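PDB 3AIZ: DNA polymerase sliding clamp B from Sulfolobus tokodaii, which serves as a ring-forming processivity subunit that encircles DNA and tethers the polymerase and other DNA-processing proteins to it. Local coordinates for residues A[43-48]-A[243-248]; A[49-54]-A[125-130]. All coordinates share one frame; numbering follows the deposited sequence.

Contact 1 (A[43-48]-A[243-248]); sequences DKVLMV and WIAPRL
M47 and W243 meet as an antiparallel hydrogen-bonded pair, with M47 N donating to W243 O at 2.9 Å and W243 N to M47 O at 3.1 Å. This is the junction between the two halves of a PCNA subunit. A third bond, A245 N to V45 O at 2.8 Å, carries the pairing just beyond both strand ends, where A245 CB tucks against V45 CG1. Between these bonds, L46 and I244 form a non-hydrogen-bonded pair, and their side chains run side by side. L46 holds CG anti to its backbone N (chi1 176°), and its CD1 branch leans across the seam, touching I244 CG1 at 3.9 Å and lying 3.5 Å from W243 O. I244 CD1 lies along the same L46 methyl, so one bump is met by two carbons. M47 and W243 occupy the other face. Their CB atoms stand 4.0 Å apart, but beyond them the chains diverge. The M47 chain runs extended out to SD, which makes an oblique Met-aromatic contact, 5.3 Å from the centroid of the five-membered indole ring; only the terminal CE turns off at chi3. Around the pair, M47 packs on R38 and L40 of strand 34-40 and W243 on P227 and K229 of strand 226-233, while on the opposite face L46 reaches L20 and I244 touches I230 of strand 226-233 and Y200 of strand 196-201.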
ATOM      1  N   ASP A  43     -30.192 -29.593   1.787  1.00 52.30           N
ATOM      2  CA  ASP A  43     -31.055 -29.930   0.657  1.00 47.25           C
ATOM      3  C   ASP A  43     -30.832 -31.368   0.186  1.00 46.25           C
ATOM      4  O   ASP A  43     -31.572 -31.878  -0.655  1.00 49.18           O
ATOM      5  CB  ASP A  43     -30.846 -28.949  -0.501  1.00 46.18           C
ATOM      6  CG  ASP A  43     -29.395 -28.851  -0.931  1.00 49.45           C
ATOM      7  OD1 ASP A  43     -28.548 -28.463  -0.098  1.00 51.36           O
ATOM      8  OD2 ASP A  43     -29.100 -29.153  -2.106  1.00 46.08           O
ATOM      9  N   LYS A  44     -29.802 -32.007   0.733  1.00 46.05           N
ATOM     10  CA  LYS A  44     -29.518 -33.413   0.459  1.00 46.38           C
ATOM     11  C   LYS A  44     -29.161 -33.683  -1.001  1.00 40.88           C
ATOM     12  O   LYS A  44     -29.163 -34.829  -1.443  1.00 41.63           O
ATOM     13  CB  LYS A  44     -30.700 -34.293   0.881  1.00 43.30           C
ATOM     14  CG  LYS A  44     -31.078 -34.163   2.348  1.00 45.19           C
ATOM     15  CD  LYS A  44     -29.902 -34.493   3.253  1.00 49.38           C
ATOM     16  CE  LYS A  44     -30.305 -34.464   4.719  1.00 52.89           C
ATOM     17  NZ  LYS A  44     -30.832 -33.133   5.124  1.00 52.23           N
ATOM     18  N   VAL A  45     -28.843 -32.628  -1.743  1.00 38.27           N
ATOM     19  CA  VAL A  45     -28.516 -32.772  -3.156  1.00 39.68           C
ATOM     20  C   VAL A  45     -27.020 -32.977  -3.378  1.00 38.76           C
ATOM     21  O   VAL A  45     -26.612 -33.684  -4.301  1.00 38.43           O
ATOM     22  CB  VAL A  45     -28.992 -31.554  -3.974  1.00 39.74           C
ATOM     23  CG1 VAL A  45     -28.580 -31.695  -5.430  1.00 37.22           C
ATOM     24  CG2 VAL A  45     -30.499 -31.394  -3.855  1.00 43.79           C
ATOM     25  N   LEU A  46     -26.207 -32.363  -2.527  1.00 36.58           N
ATOM     26  CA  LEU A  46     -24.758 -32.424  -2.680  1.00 33.27           C
ATOM     27  C   LEU A  46     -24.085 -33.059  -1.471  1.00 35.23           C
ATOM     28  O   LEU A  46     -24.294 -32.628  -0.336  1.00 37.37           O
ATOM     29  CB  LEU A  46     -24.190 -31.021  -2.901  1.00 34.48           C
ATOM     30  CG  LEU A  46     -22.666 -30.913  -2.980  1.00 30.72           C
ATOM     31  CD1 LEU A  46     -22.145 -31.605  -4.228  1.00 32.54           C
ATOM     32  CD2 LEU A  46     -22.236 -29.460  -2.955  1.00 31.33           C
ATOM     33  N   MET A  47     -23.274 -34.080  -1.721  1.00 34.90           N
ATOM     34  CA  MET A  47     -22.483 -34.702  -0.667  1.00 36.64           C
ATOM     35  C   MET A  47     -21.011 -34.352  -0.823  1.00 37.35           C
ATOM     36  O   MET A  47     -20.375 -34.732  -1.805  1.00 37.50           O
ATOM     37  CB  MET A  47     -22.652 -36.221  -0.680  1.00 36.19           C
ATOM     38  CG  MET A  47     -21.712 -36.945   0.274  1.00 38.45           C
ATOM     39  SD  MET A  47     -22.003 -38.721   0.339  1.00 40.26           S
ATOM     40  CE  MET A  47     -23.687 -38.754   0.951  1.00 44.58           C
ATOM     41  N   VAL A  48     -20.472 -33.623   0.147  1.00 37.73           N
ATOM     42  CA  VAL A  48     -19.065 -33.251   0.113  1.00 38.10           C
ATOM     43  C   VAL A  48     -18.225 -34.244   0.909  1.00 41.22           C
ATOM     44  O   VAL A  48     -18.512 -34.523   2.073  1.00 42.06           O
ATOM     45  CB  VAL A  48     -18.837 -31.832   0.660  1.00 38.78           C
ATOM     46  CG1 VAL A  48     -17.375 -31.447   0.526  1.00 36.98           C
ATOM     47  CG2 VAL A  48     -19.718 -30.837  -0.076  1.00 41.00           C
ATOM     48  N   TRP A 243     -20.614 -35.558  -4.772  1.00 29.63           N
ATOM     49  CA  TRP A 243     -21.719 -36.307  -5.349  1.00 32.46           C
ATOM     50  C   TRP A 243     -22.914 -35.384  -5.537  1.00 32.52           C
ATOM     51  O   TRP A 243     -23.414 -34.798  -4.577  1.00 31.95           O
ATOM     52  CB  TRP A 243     -22.100 -37.495  -4.464  1.00 35.15           C
ATOM     53  CG  TRP A 243     -21.157 -38.655  -4.570  1.00 34.84           C
ATOM     54  CD1 TRP A 243     -20.136 -38.963  -3.720  1.00 38.36           C
ATOM     55  CD2 TRP A 243     -21.152 -39.665  -5.586  1.00 36.26           C
ATOM     56  NE1 TRP A 243     -19.496 -40.104  -4.142  1.00 37.85           N
ATOM     57  CE2 TRP A 243     -20.101 -40.554  -5.285  1.00 37.83           C
ATOM     58  CE3 TRP A 243     -21.935 -39.906  -6.719  1.00 36.49           C
ATOM     59  CZ2 TRP A 243     -19.812 -41.663  -6.077  1.00 37.55           C
ATOM     60  CZ3 TRP A 243     -21.647 -41.007  -7.504  1.00 34.79           C
ATOM     61  CH2 TRP A 243     -20.594 -41.871  -7.179  1.00 38.63           C
ATOM     62  N   ILE A 244     -23.360 -35.250  -6.782  1.00 35.27           N
ATOM     63  CA  ILE A 244     -24.483 -34.377  -7.102  1.00 33.96           C
ATOM     64  C   ILE A 244     -25.716 -35.193  -7.467  1.00 32.14           C
ATOM     65  O   ILE A 244     -25.668 -36.039  -8.359  1.00 32.03           O
ATOM     66  CB  ILE A 244     -24.153 -33.419  -8.269  1.00 32.45           C
ATOM     67  CG1 ILE A 244     -23.004 -32.479  -7.897  1.00 32.15           C
ATOM     68  CG2 ILE A 244     -25.378 -32.609  -8.652  1.00 35.81           C
ATOM     69  CD1 ILE A 244     -21.643 -33.134  -7.905  1.00 33.00           C
ATOM     70  N   ALA A 245     -26.817 -34.940  -6.771  1.00 31.30           N
ATOM     71  CA  ALA A 245     -28.077 -35.597  -7.089  1.00 34.38           C
ATOM     72  C   ALA A 245     -28.643 -35.010  -8.374  1.00 38.91           C
ATOM     73  O   ALA A 245     -28.782 -33.791  -8.496  1.00 40.68           O
ATOM     74  CB  ALA A 245     -29.066 -35.435  -5.948  1.00 37.35           C
ATOM     75  N   PRO A 246     -28.964 -35.876  -9.343  1.00 37.46           N
ATOM     76  CA  PRO A 246     -29.524 -35.424 -10.620  1.00 38.01           C
ATOM     77  C   PRO A 246     -30.966 -34.973 -10.452  1.00 40.13           C
ATOM     78  O   PRO A 246     -31.622 -35.374  -9.491  1.00 41.64           O
ATOM     79  CB  PRO A 246     -29.473 -36.688 -11.480  1.00 36.85           C
ATOM     80  CG  PRO A 246     -29.586 -37.797 -10.503  1.00 34.51           C
ATOM     81  CD  PRO A 246     -28.825 -37.341  -9.290  1.00 36.33           C
ATOM     82  N   ARG A 247     -31.449 -34.141 -11.368  1.00 38.96           N
ATOM     83  CA  ARG A 247     -32.852 -33.758 -11.371  1.00 40.27           C
ATOM     84  C   ARG A 247     -33.647 -34.785 -12.162  1.00 43.71           C
ATOM     85  O   ARG A 247     -33.399 -34.991 -13.350  1.00 44.24           O
ATOM     86  CB  ARG A 247     -33.041 -32.369 -11.980  1.00 43.67           C
ATOM     87  CG  ARG A 247     -32.442 -31.238 -11.165  1.00 50.28           C
ATOM     88  CD  ARG A 247     -32.837 -29.892 -11.749  1.00 57.62           C
ATOM     89  NE  ARG A 247     -32.216 -28.772 -11.046  1.00 62.16           N
ATOM     90  CZ  ARG A 247     -32.756 -28.154  -9.999  1.00 66.28           C
ATOM     91  NH1 ARG A 247     -33.931 -28.548  -9.528  1.00 67.31           N
ATOM     92  NH2 ARG A 247     -32.119 -27.142  -9.424  1.00 63.56           N
ATOM     93  N   LEU A 248     -34.597 -35.433 -11.497  1.00 42.63           N
ATOM     94  CA  LEU A 248     -35.422 -36.443 -12.147  1.00 43.92           C
ATOM     95  C   LEU A 248     -36.799 -35.889 -12.503  1.00 49.29           C
ATOM     96  O   LEU A 248     -37.587 -36.543 -13.186  1.00 48.62           O
ATOM     97  CB  LEU A 248     -35.555 -37.684 -11.261  1.00 44.52           C
ATOM     98  CG  LEU A 248     -34.331 -38.602 -11.184  1.00 41.63           C
ATOM     99  CD1 LEU A 248     -33.905 -39.031 -12.577  1.00 44.22           C
ATOM    100  CD2 LEU A 248     -33.181 -37.933 -10.460  1.00 39.40           C
ATOM    101  OXT LEU A 248     -37.152 -34.772 -12.120  1.00 47.65           O
TER

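Contact 2 (A[49-54]-A[125-130]); sequences IFKIPK and LTEPKV
I49 CD1 is the bump on which the loop 125-130 settles. That loop belongs to the interdomain connector of the PCNA fold, which here lies across strand 46-53. The methyl touches two residues at once: L125 CD1 at 3.5 Å and the aliphatic E127 CG, also at 3.5 Å. L125 comes in obliquely, and its CD1 also packs beside I49 CG1, while its other branch, CD2, turns toward the ammonium of K51. Two residues along the strand from I49, K51 rises on the same face and bends at chi3 (60°), bringing NZ to E127 OE2 in a salt bridge of 3.1 Å; the lysine nitrogen arrives nearly end-on to that C-O bond, and the two chains cross at about a right angle. The second shell comes from the strands flanking 46-53. R38 backs both I49 and L125, F36 adds to the L125 side, and I241 supports I49 and K51. The other carboxylate oxygen, E127 OE1, takes a weak hydrogen bond from W243 NE1, which would help fix the rotation of the carboxylate. A water closes the bridge, accepting from K51 NZ at 3.1 Å and donating to E127 OE1.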
ATOM      1  N   ILE A  49     -17.192 -34.780   0.268  1.00 38.83           N
ATOM      2  CA  ILE A  49     -16.306 -35.735   0.918  1.00 36.69           C
ATOM      3  C   ILE A  49     -14.854 -35.280   0.870  1.00 38.36           C
ATOM      4  O   ILE A  49     -14.334 -34.920  -0.186  1.00 39.26           O
ATOM      5  CB  ILE A  49     -16.403 -37.133   0.277  1.00 35.47           C
ATOM      6  CG1 ILE A  49     -17.799 -37.721   0.478  1.00 36.93           C
ATOM      7  CG2 ILE A  49     -15.360 -38.064   0.868  1.00 38.10           C
ATOM      8  CD1 ILE A  49     -17.970 -39.087  -0.142  1.00 35.74           C
ATOM      9  N   PHE A  50     -14.209 -35.295   2.029  1.00 40.55           N
ATOM     10  CA  PHE A  50     -12.780 -35.049   2.130  1.00 36.53           C
ATOM     11  C   PHE A  50     -12.126 -36.349   2.568  1.00 37.87           C
ATOM     12  O   PHE A  50     -12.495 -36.910   3.596  1.00 43.26           O
ATOM     13  CB  PHE A  50     -12.513 -33.940   3.149  1.00 38.02           C
ATOM     14  CG  PHE A  50     -11.115 -33.933   3.689  1.00 39.28           C
ATOM     15  CD1 PHE A  50     -10.053 -33.527   2.900  1.00 39.62           C
ATOM     16  CD2 PHE A  50     -10.863 -34.321   4.993  1.00 40.51           C
ATOM     17  CE1 PHE A  50      -8.767 -33.518   3.400  1.00 39.44           C
ATOM     18  CE2 PHE A  50      -9.580 -34.314   5.497  1.00 38.92           C
ATOM     19  CZ  PHE A  50      -8.530 -33.912   4.699  1.00 37.96           C
ATOM     20  N   LYS A  51     -11.171 -36.844   1.786  1.00 35.72           N
ATOM     21  CA  LYS A  51     -10.572 -38.145   2.078  1.00 35.50           C
ATOM     22  C   LYS A  51      -9.074 -38.226   1.791  1.00 34.24           C
ATOM     23  O   LYS A  51      -8.611 -37.846   0.716  1.00 36.63           O
ATOM     24  CB  LYS A  51     -11.315 -39.255   1.328  1.00 34.73           C
ATOM     25  CG  LYS A  51     -10.666 -40.627   1.444  1.00 37.47           C
ATOM     26  CD  LYS A  51     -11.618 -41.733   1.016  1.00 41.78           C
ATOM     27  CE  LYS A  51     -12.056 -41.566  -0.428  1.00 51.32           C
ATOM     28  NZ  LYS A  51     -13.084 -42.573  -0.821  1.00 54.50           N
ATOM     29  N   ILE A  52      -8.324 -38.731   2.765  1.00 36.37           N
ATOM     30  CA  ILE A  52      -6.899 -38.987   2.597  1.00 37.04           C
ATOM     31  C   ILE A  52      -6.588 -40.462   2.837  1.00 40.13           C
ATOM     32  O   ILE A  52      -6.548 -40.914   3.981  1.00 40.17           O
ATOM     33  CB  ILE A  52      -6.049 -38.146   3.566  1.00 33.32           C
ATOM     34  CG1 ILE A  52      -6.381 -36.661   3.424  1.00 35.29           C
ATOM     35  CG2 ILE A  52      -4.569 -38.390   3.320  1.00 32.30           C
ATOM     36  CD1 ILE A  52      -5.507 -35.759   4.268  1.00 32.41           C
ATOM     37  N   PRO A  53      -6.371 -41.219   1.752  1.00 42.00           N
ATOM     38  CA  PRO A  53      -6.029 -42.642   1.862  1.00 40.83           C
ATOM     39  C   PRO A  53      -4.826 -42.851   2.774  1.00 39.49           C
ATOM     40  O   PRO A  53      -3.961 -41.981   2.854  1.00 38.63           O
ATOM     41  CB  PRO A  53      -5.674 -43.023   0.423  1.00 40.81           C
ATOM     42  CG  PRO A  53      -6.437 -42.059  -0.417  1.00 39.39           C
ATOM     43  CD  PRO A  53      -6.447 -40.772   0.351  1.00 39.59           C
ATOM     44  N   LYS A  54      -4.777 -43.994   3.451  1.00 45.35           N
ATOM     45  CA  LYS A  54      -3.696 -44.283   4.388  1.00 43.66           C
ATOM     46  C   LYS A  54      -2.347 -44.363   3.680  1.00 40.71           C
ATOM     47  O   LYS A  54      -1.298 -44.266   4.314  1.00 42.16           O
ATOM     48  CB  LYS A  54      -3.967 -45.587   5.143  1.00 43.48           C
ATOM     49  CG  LYS A  54      -3.798 -46.840   4.299  1.00 46.96           C
ATOM     50  CD  LYS A  54      -3.709 -48.082   5.170  1.00 54.73           C
ATOM     51  CE  LYS A  54      -3.350 -49.312   4.350  1.00 60.40           C
ATOM     52  NZ  LYS A  54      -3.180 -50.520   5.206  1.00 59.47           N
ATOM     53  N   LEU A 125     -18.765 -43.632   5.890  1.00 62.27           N
ATOM     54  CA  LEU A 125     -18.757 -43.015   4.569  1.00 61.10           C
ATOM     55  C   LEU A 125     -19.691 -43.759   3.619  1.00 62.34           C
ATOM     56  O   LEU A 125     -19.374 -44.857   3.156  1.00 58.88           O
ATOM     57  CB  LEU A 125     -17.333 -42.999   4.006  1.00 57.68           C
ATOM     58  CG  LEU A 125     -17.099 -42.211   2.718  1.00 51.41           C
ATOM     59  CD1 LEU A 125     -17.598 -40.787   2.878  1.00 49.82           C
ATOM     60  CD2 LEU A 125     -15.623 -42.226   2.341  1.00 47.20           C
ATOM     61  N   THR A 126     -20.840 -43.158   3.329  1.00 58.63           N
ATOM     62  CA  THR A 126     -21.848 -43.805   2.497  1.00 58.27           C
ATOM     63  C   THR A 126     -21.961 -43.160   1.117  1.00 54.47           C
ATOM     64  O   THR A 126     -22.902 -42.414   0.846  1.00 49.01           O
ATOM     65  CB  THR A 126     -23.232 -43.781   3.175  1.00 58.69           C
ATOM     66  OG1 THR A 126     -23.098 -44.142   4.555  1.00 63.94           O
ATOM     67  CG2 THR A 126     -24.185 -44.750   2.486  1.00 49.43           C
ATOM     68  N   GLU A 127     -20.998 -43.453   0.248  1.00 51.63           N
ATOM     69  CA  GLU A 127     -21.037 -42.968  -1.128  1.00 48.35           C
ATOM     70  C   GLU A 127     -22.093 -43.728  -1.924  1.00 44.71           C
ATOM     71  O   GLU A 127     -22.296 -44.921  -1.708  1.00 50.27           O
ATOM     72  CB  GLU A 127     -19.672 -43.137  -1.803  1.00 46.87           C
ATOM     73  CG  GLU A 127     -18.519 -42.427  -1.111  1.00 48.25           C
ATOM     74  CD  GLU A 127     -17.226 -42.509  -1.907  1.00 51.96           C
ATOM     75  OE1 GLU A 127     -17.289 -42.444  -3.154  1.00 44.62           O
ATOM     76  OE2 GLU A 127     -16.146 -42.634  -1.290  1.00 54.51           O
ATOM     77  N   PRO A 128     -22.772 -43.035  -2.849  1.00 45.10           N
ATOM     78  CA  PRO A 128     -23.742 -43.690  -3.732  1.00 45.23           C
ATOM     79  C   PRO A 128     -23.094 -44.835  -4.504  1.00 46.73           C
ATOM     80  O   PRO A 128     -21.982 -44.683  -5.011  1.00 43.49           O
ATOM     81  CB  PRO A 128     -24.148 -42.569  -4.694  1.00 41.26           C
ATOM     82  CG  PRO A 128     -23.916 -41.316  -3.929  1.00 41.20           C
ATOM     83  CD  PRO A 128     -22.707 -41.581  -3.078  1.00 45.63           C
ATOM     84  N   LYS A 129     -23.783 -45.969  -4.584  1.00 48.65           N
ATOM     85  CA  LYS A 129     -23.261 -47.128  -5.300  1.00 50.03           C
ATOM     86  C   LYS A 129     -23.961 -47.300  -6.642  1.00 51.22           C
ATOM     87  O   LYS A 129     -25.060 -47.848  -6.715  1.00 54.67           O
ATOM     88  CB  LYS A 129     -23.407 -48.398  -4.459  1.00 53.60           C
ATOM     89  CG  LYS A 129     -22.554 -48.412  -3.198  1.00 61.39           C
ATOM     90  CD  LYS A 129     -22.686 -49.732  -2.455  1.00 70.06           C
ATOM     91  CE  LYS A 129     -21.806 -49.761  -1.216  1.00 73.73           C
ATOM     92  NZ  LYS A 129     -21.874 -51.074  -0.517  1.00 79.21           N
ATOM     93  N   VAL A 130     -23.316 -46.824  -7.702  1.00 48.18           N
ATOM     94  CA  VAL A 130     -23.889 -46.892  -9.039  1.00 46.35           C
ATOM     95  C   VAL A 130     -22.812 -47.151 -10.082  1.00 45.82           C
ATOM     96  O   VAL A 130     -21.619 -47.089  -9.787  1.00 46.44           O
ATOM     97  CB  VAL A 130     -24.611 -45.585  -9.404  1.00 46.14           C
ATOM     98  CG1 VAL A 130     -25.802 -45.356  -8.485  1.00 46.33           C
ATOM     99  CG2 VAL A 130     -23.645 -44.415  -9.332  1.00 42.23           C
TER
HETATM  100  O   HOH W   1     -14.160 -42.615  -3.717  1.00 36.63           O

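From the N terminus, the chain enters strand 46-53 through residues 43-48 and passes without a break into 49-54, so one strand supplies the first half of both contacts. Contact 2 closes first: 70 residues, most of the remaining N-terminal half, lie between its segments before the connector returns over the strand. Contact 1 closes only at the C terminus, after 194 residues, and contact 2 is nested inside its loop. Contact 1 thus joins edge strands of the two halves, and contact 2 lays their covalent link over that seam. The two meet at the W243 indole, against which P128 CD packs, and at a second point where M47 CE approaches T126 O.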